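Local coordinates for pseudoazurin (Blue copper protein) (Sinorhizobium meliloti, PDB 3TU6) that binds one copper ion in a cupredoxin fold and probably carries electrons in the periplasm, at residues E2-E7 and A23-Q28; P73-Y78 and P97-A102. One frame throughout, in Å; residues are numbered along the deposited sequence.

Contact 1 of 2, residues E2-E7 and A23-Q28; sequences EEYRVE and AVIRAQ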
loop_
_atom_site.group_PDB
_atom_site.type_symbol
_atom_site.label_atom_id
_atom_site.label_comp_id
_atom_site.label_asym_id
_atom_site.label_seq_id
_atom_site.Cartn_x
_atom_site.Cartn_y
_atom_site.Cartn_z
ATOM N N GLU A 2 10.864 11.854 -7.345
ATOM C CA GLU A 2 9.797 11.434 -8.251
ATOM C C GLU A 2 8.476 11.389 -7.486
ATOM O O GLU A 2 8.443 11.050 -6.300
ATOM C CB GLU A 2 10.106 10.064 -8.864
ATOM C CG GLU A 2 11.456 9.975 -9.579
ATOM C CD GLU A 2 11.633 11.024 -10.667
ATOM O OE1 GLU A 2 10.657 11.320 -11.387
ATOM O OE2 GLU A 2 12.756 11.553 -10.805
ATOM N N GLU A 3 7.393 11.747 -8.172
ATOM C CA GLU A 3 6.062 11.795 -7.575
ATOM C C GLU A 3 5.174 10.771 -8.263
ATOM O O GLU A 3 4.936 10.861 -9.469
ATOM C CB GLU A 3 5.465 13.197 -7.721
ATOM C CG GLU A 3 6.351 14.306 -7.160
ATOM C CD GLU A 3 5.671 15.663 -7.143
ATOM O OE1 GLU A 3 4.853 15.942 -8.044
ATOM O OE2 GLU A 3 5.961 16.457 -6.223
ATOM N N TYR A 4 4.693 9.795 -7.493
ATOM C CA TYR A 4 3.903 8.691 -8.035
ATOM C C TYR A 4 2.432 8.783 -7.643
ATOM O O TYR A 4 2.068 9.514 -6.717
ATOM C CB TYR A 4 4.497 7.358 -7.580
ATOM C CG TYR A 4 5.902 7.148 -8.096
ATOM C CD1 TYR A 4 6.136 6.936 -9.451
ATOM C CD2 TYR A 4 6.999 7.180 -7.236
ATOM C CE1 TYR A 4 7.420 6.755 -9.940
ATOM C CE2 TYR A 4 8.293 6.997 -7.717
ATOM C CZ TYR A 4 8.494 6.784 -9.072
ATOM O OH TYR A 4 9.763 6.600 -9.565
ATOM N N ARG A 5 1.598 8.040 -8.368
ATOM C CA ARG A 5 0.150 8.036 -8.166
ATOM C C ARG A 5 -0.365 6.620 -7.937
ATOM O O ARG A 5 0.009 5.696 -8.656
ATOM C CB ARG A 5 -0.557 8.617 -9.393
ATOM C CG ARG A 5 -0.281 10.087 -9.659
ATOM C CD ARG A 5 -0.896 10.977 -8.595
ATOM N NE ARG A 5 -1.059 12.357 -9.050
ATOM C CZ ARG A 5 -2.031 12.789 -9.854
ATOM N NH1 ARG A 5 -2.955 11.953 -10.323
ATOM N NH2 ARG A 5 -2.078 14.072 -10.200
ATOM N N VAL A 6 -1.224 6.463 -6.933
ATOM C CA VAL A 6 -1.943 5.215 -6.704
ATOM C C VAL A 6 -3.436 5.514 -6.673
ATOM O O VAL A 6 -3.907 6.241 -5.799
ATOM C CB VAL A 6 -1.538 4.554 -5.376
ATOM C CG1 VAL A 6 -2.382 3.308 -5.121
ATOM C CG2 VAL A 6 -0.061 4.208 -5.388
ATOM N N GLU A 7 -4.173 4.960 -7.630
ATOM C CA GLU A 7 -5.613 5.181 -7.712
ATOM C C GLU A 7 -6.361 4.238 -6.777
ATOM O O GLU A 7 -6.035 3.054 -6.686
ATOM C CB GLU A 7 -6.103 4.995 -9.147
ATOM C CG GLU A 7 -5.533 6.016 -10.121
ATOM C CD GLU A 7 -6.159 5.931 -11.501
ATOM O OE1 GLU A 7 -6.270 6.981 -12.165
ATOM O OE2 GLU A 7 -6.541 4.818 -11.921
ATOM N N ALA A 23 -0.898 -1.958 -7.243
ATOM C CA ALA A 23 -0.850 -2.569 -5.916
ATOM C C ALA A 23 0.526 -2.406 -5.269
ATOM O O ALA A 23 0.633 -2.347 -4.043
ATOM C CB ALA A 23 -1.216 -4.045 -6.005
ATOM N N VAL A 24 1.569 -2.341 -6.097
ATOM C CA VAL A 24 2.949 -2.246 -5.623
ATOM C C VAL A 24 3.694 -1.115 -6.333
ATOM O O VAL A 24 4.024 -1.232 -7.515
ATOM C CB VAL A 24 3.707 -3.572 -5.854
ATOM C CG1 VAL A 24 5.148 -3.462 -5.371
ATOM C CG2 VAL A 24 2.995 -4.717 -5.155
ATOM N N ILE A 25 3.943 -0.025 -5.607
ATOM C CA ILE A 25 4.766 1.084 -6.094
ATOM C C ILE A 25 6.230 0.817 -5.750
ATOM O O ILE A 25 6.544 0.456 -4.616
ATOM C CB ILE A 25 4.353 2.431 -5.451
ATOM C CG1 ILE A 25 3.002 2.904 -5.996
ATOM C CG2 ILE A 25 5.412 3.501 -5.697
ATOM C CD1 ILE A 25 3.051 3.400 -7.427
ATOM N N ARG A 26 7.116 0.991 -6.732
ATOM C CA ARG A 26 8.557 0.869 -6.509
ATOM C C ARG A 26 9.198 2.251 -6.563
ATOM O O ARG A 26 9.401 2.811 -7.641
ATOM C CB ARG A 26 9.194 -0.067 -7.542
ATOM C CG ARG A 26 8.587 -1.469 -7.595
ATOM C CD ARG A 26 8.637 -2.187 -6.248
ATOM N NE ARG A 26 10.004 -2.383 -5.762
ATOM C CZ ARG A 26 10.715 -3.507 -5.885
ATOM N NH1 ARG A 26 11.949 -3.557 -5.396
ATOM N NH2 ARG A 26 10.214 -4.582 -6.487
ATOM N N ALA A 27 9.506 2.792 -5.388
ATOM C CA ALA A 27 10.046 4.142 -5.261
ATOM C C ALA A 27 11.447 4.122 -4.663
ATOM O O ALA A 27 11.940 3.078 -4.236
ATOM C CB ALA A 27 9.124 4.987 -4.399
ATOM N N GLN A 28 12.078 5.292 -4.649
ATOM C CA GLN A 28 13.369 5.486 -3.999
ATOM C C GLN A 28 13.186 6.394 -2.787
ATOM O O GLN A 28 12.201 7.136 -2.718
ATOM C CB GLN A 28 14.369 6.110 -4.975
ATOM C CG GLN A 28 14.673 5.247 -6.192
ATOM C CD GLN A 28 15.280 3.906 -5.825
ATOM O OE1 GLN A 28 16.154 3.821 -4.961
ATOM N NE2 GLN A 28 14.820 2.848 -6.481
#

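Contact 2 of 2, residues P73-Y78 and P97-A102; sequences PGVYMY and PANLEA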
loop_
_atom_site.group_PDB
_atom_site.type_symbol
_atom_site.label_atom_id
_atom_site.label_comp_id
_atom_site.label_asym_id
_atom_site.label_seq_id
_atom_site.Cartn_x
_atom_site.Cartn_y
_atom_site.Cartn_z
ATOM N N PRO A 73 14.009 3.826 3.827
ATOM C CA PRO A 73 13.834 2.702 2.910
ATOM C C PRO A 73 13.157 1.502 3.571
ATOM O O PRO A 73 13.276 1.311 4.782
ATOM C CB PRO A 73 15.270 2.355 2.505
ATOM C CG PRO A 73 16.092 2.775 3.659
ATOM C CD PRO A 73 15.415 3.980 4.242
ATOM N N GLY A 74 12.454 0.708 2.766
ATOM C CA GLY A 74 11.744 -0.473 3.254
ATOM C C GLY A 74 10.393 -0.649 2.589
ATOM O O GLY A 74 10.042 0.087 1.663
ATOM N N VAL A 75 9.637 -1.632 3.067
ATOM C CA VAL A 75 8.298 -1.907 2.565
ATOM C C VAL A 75 7.256 -1.251 3.467
ATOM O O VAL A 75 7.295 -1.409 4.690
ATOM C CB VAL A 75 8.018 -3.421 2.502
ATOM C CG1 VAL A 75 6.642 -3.683 1.903
ATOM C CG2 VAL A 75 9.099 -4.126 1.697
ATOM N N TYR A 76 6.336 -0.514 2.850
ATOM C CA TYR A 76 5.233 0.128 3.551
ATOM C C TYR A 76 3.934 -0.582 3.173
ATOM O O TYR A 76 3.517 -0.534 2.016
ATOM C CB TYR A 76 5.143 1.605 3.160
ATOM C CG TYR A 76 6.304 2.459 3.629
ATOM C CD1 TYR A 76 7.565 2.346 3.042
ATOM C CD2 TYR A 76 6.137 3.396 4.645
ATOM C CE1 TYR A 76 8.628 3.134 3.467
ATOM C CE2 TYR A 76 7.194 4.185 5.075
ATOM C CZ TYR A 76 8.435 4.052 4.483
ATOM O OH TYR A 76 9.479 4.837 4.914
ATOM N N MET A 77 3.308 -1.247 4.144
ATOM C CA MET A 77 2.028 -1.922 3.927
ATOM C C MET A 77 0.888 -1.040 4.426
ATOM O O MET A 77 0.839 -0.690 5.607
ATOM C CB MET A 77 1.992 -3.266 4.656
ATOM C CG MET A 77 3.088 -4.241 4.240
ATOM S SD MET A 77 3.029 -4.730 2.506
ATOM C CE MET A 77 1.470 -5.615 2.442
ATOM N N TYR A 78 -0.022 -0.687 3.520
ATOM C CA TYR A 78 -1.144 0.197 3.834
ATOM C C TYR A 78 -2.467 -0.439 3.409
ATOM O O TYR A 78 -2.482 -1.415 2.654
ATOM C CB TYR A 78 -0.951 1.559 3.161
ATOM C CG TYR A 78 -1.023 1.533 1.649
ATOM C CD1 TYR A 78 -2.241 1.679 0.993
ATOM C CD2 TYR A 78 0.123 1.366 0.876
ATOM C CE1 TYR A 78 -2.320 1.650 -0.386
ATOM C CE2 TYR A 78 0.056 1.345 -0.513
ATOM C CZ TYR A 78 -1.171 1.489 -1.137
ATOM O OH TYR A 78 -1.256 1.472 -2.508
ATOM N N PRO A 97 13.853 -3.646 0.008
ATOM C CA PRO A 97 12.922 -4.121 1.029
ATOM C C PRO A 97 13.648 -4.829 2.178
ATOM O O PRO A 97 13.720 -6.060 2.211
ATOM C CB PRO A 97 12.024 -5.085 0.251
ATOM C CG PRO A 97 12.911 -5.636 -0.804
ATOM C CD PRO A 97 13.857 -4.524 -1.177
ATOM N N ALA A 98 14.183 -4.041 3.108
ATOM C CA ALA A 98 14.940 -4.571 4.242
ATOM C C ALA A 98 14.035 -5.209 5.301
ATOM O O ALA A 98 14.406 -6.210 5.915
ATOM C CB ALA A 98 15.786 -3.472 4.870
ATOM N N ASN A 99 12.853 -4.628 5.504
ATOM C CA ASN A 99 11.905 -5.104 6.518
ATOM C C ASN A 99 10.817 -6.025 5.949
ATOM O O ASN A 99 9.703 -6.078 6.475
ATOM C CB ASN A 99 11.258 -3.908 7.233
ATOM C CG ASN A 99 10.364 -3.086 6.316
ATOM O OD1 ASN A 99 10.613 -2.989 5.115
ATOM N ND2 ASN A 99 9.322 -2.490 6.879
ATOM N N LEU A 100 11.148 -6.760 4.889
ATOM C CA LEU A 100 10.183 -7.625 4.211
ATOM C C LEU A 100 9.720 -8.774 5.108
ATOM O O LEU A 100 8.547 -9.148 5.089
ATOM C CB LEU A 100 10.789 -8.172 2.909
ATOM C CG LEU A 100 9.896 -8.966 1.945
ATOM C CD1 LEU A 100 9.731 -10.410 2.403
ATOM C CD2 LEU A 100 8.535 -8.301 1.767
ATOM N N GLU A 101 10.647 -9.328 5.887
ATOM C CA GLU A 101 10.333 -10.409 6.821
ATOM C C GLU A 101 9.379 -9.933 7.920
ATOM O O GLU A 101 8.460 -10.656 8.307
ATOM C CB GLU A 101 11.619 -10.963 7.443
ATOM C CG GLU A 101 11.429 -12.242 8.259
ATOM C CD GLU A 101 12.719 -12.749 8.890
ATOM O OE1 GLU A 101 13.793 -12.159 8.638
ATOM O OE2 GLU A 101 12.657 -13.743 9.643
ATOM N N ALA A 102 9.603 -8.716 8.412
ATOM C CA ALA A 102 8.782 -8.146 9.480
ATOM C C ALA A 102 7.349 -7.871 9.022
ATOM O O ALA A 102 6.398 -8.172 9.745
ATOM C CB ALA A 102 9.420 -6.869 10.012
#

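Contact 1 of 2, residues E2-E7 and A23-Q28
I25 projects from strand 24-27 against V6 and Y4 of strand 3-7, and it buries more surface here than any other residue. The two short strands are antiparallel, at 175°, but their axes stay 8.8 Å apart. That is too wide for backbone pairing, so side chains fill the gap. From CB, I25 divides in two. With chi1 at -71°, CG1 lies beside the backbone N and is carried onto V6, where it meets CG2 at 3.4 Å, tighter than ordinary carbon contact. Further out, I25 CD1 keeps V6 CG2 within 3.8 Å and reaches the facing strand, 4.0 Å from the backbone R5 O and 4.2 Å from the side-chain atom Y4 CB. The other branch, I25 CG2, extends obliquely toward the Y4 ring. That ring continues along the strand to A27, its CE2 lying 4.0 Å from A27 CB, while Y4 OH ends near R26 O at 4.3 Å, too far for a hydrogen bond. The backbones of Y4 and V6 bond instead to T32, T34 and V36 of strand 32-36, and V24, facing away, packs on helix 112-125. Across the gap the evidence is therefore of methyl, methylene and ring-carbon packing, as in the core of a beta-sandwich: cohesion here should come from excluding water and from close fit rather than from directional bonds.

Contact 2 of 2, residues P73-Y78 and P97-A102
The carboxamide of N99 grips the backbone of V75 at two points. V75 N donates to N99 OD1 over 2.6 Å, almost straight at 173°, and N99 ND2 returns a bond to V75 O at 3.2 Å. Both acceptors are met in the carbonyl plane on a lone pair, so the amide mimics the edge of a neighbouring strand. Its chi1 of 67° places CG between the backbone N and carbonyl carbon and turns the amide to the strand; although N99 holds the N-cap position of helix 100-104, its side chain makes no capping bond. An alanine here would remove both bonds and is likely to leave the N-H and C=O of V75 without these mates. G74 CA passes 3.3 Å from N99 OD1, where a CB would clash. Alongside, V75 CG2, anti to its carbonyl carbon, presses on P97 CB at 3.4 Å and lies 4.2 Å from L100 CD2. On the strand's other edge G74 and Y76 bond to V94 and I92 of strand 89-94, while further along the N99 edge M77 bonds to M47 and G50; L100 and M77 also pack on F120 of helix 112-125.

In the fold
Contact 1 is complete by residue 28, well ahead of contact 2, which begins at residue 73, and their centres are 15 Å apart. Strands of both belong to one mixed sheet, in which strand 89-94 separates strand 19-27 of contact 1 from strand 74-79 of contact 2. They also touch directly: Y78 OH lies 3.4 Å from V6 CG1, and the Y78 ring makes edge-to-face contacts with F20 and F35. Contact 1 places V6 and I25 in the interior, with Y4 nearer the surface, whereas contact 2 ties the chain entering the C-terminal helices to an edge of strand 74-79. That strand runs on to the copper ligand C80; the V6 side chain lies about 11 Å from the copper ion, and contact 2 is remote from the site.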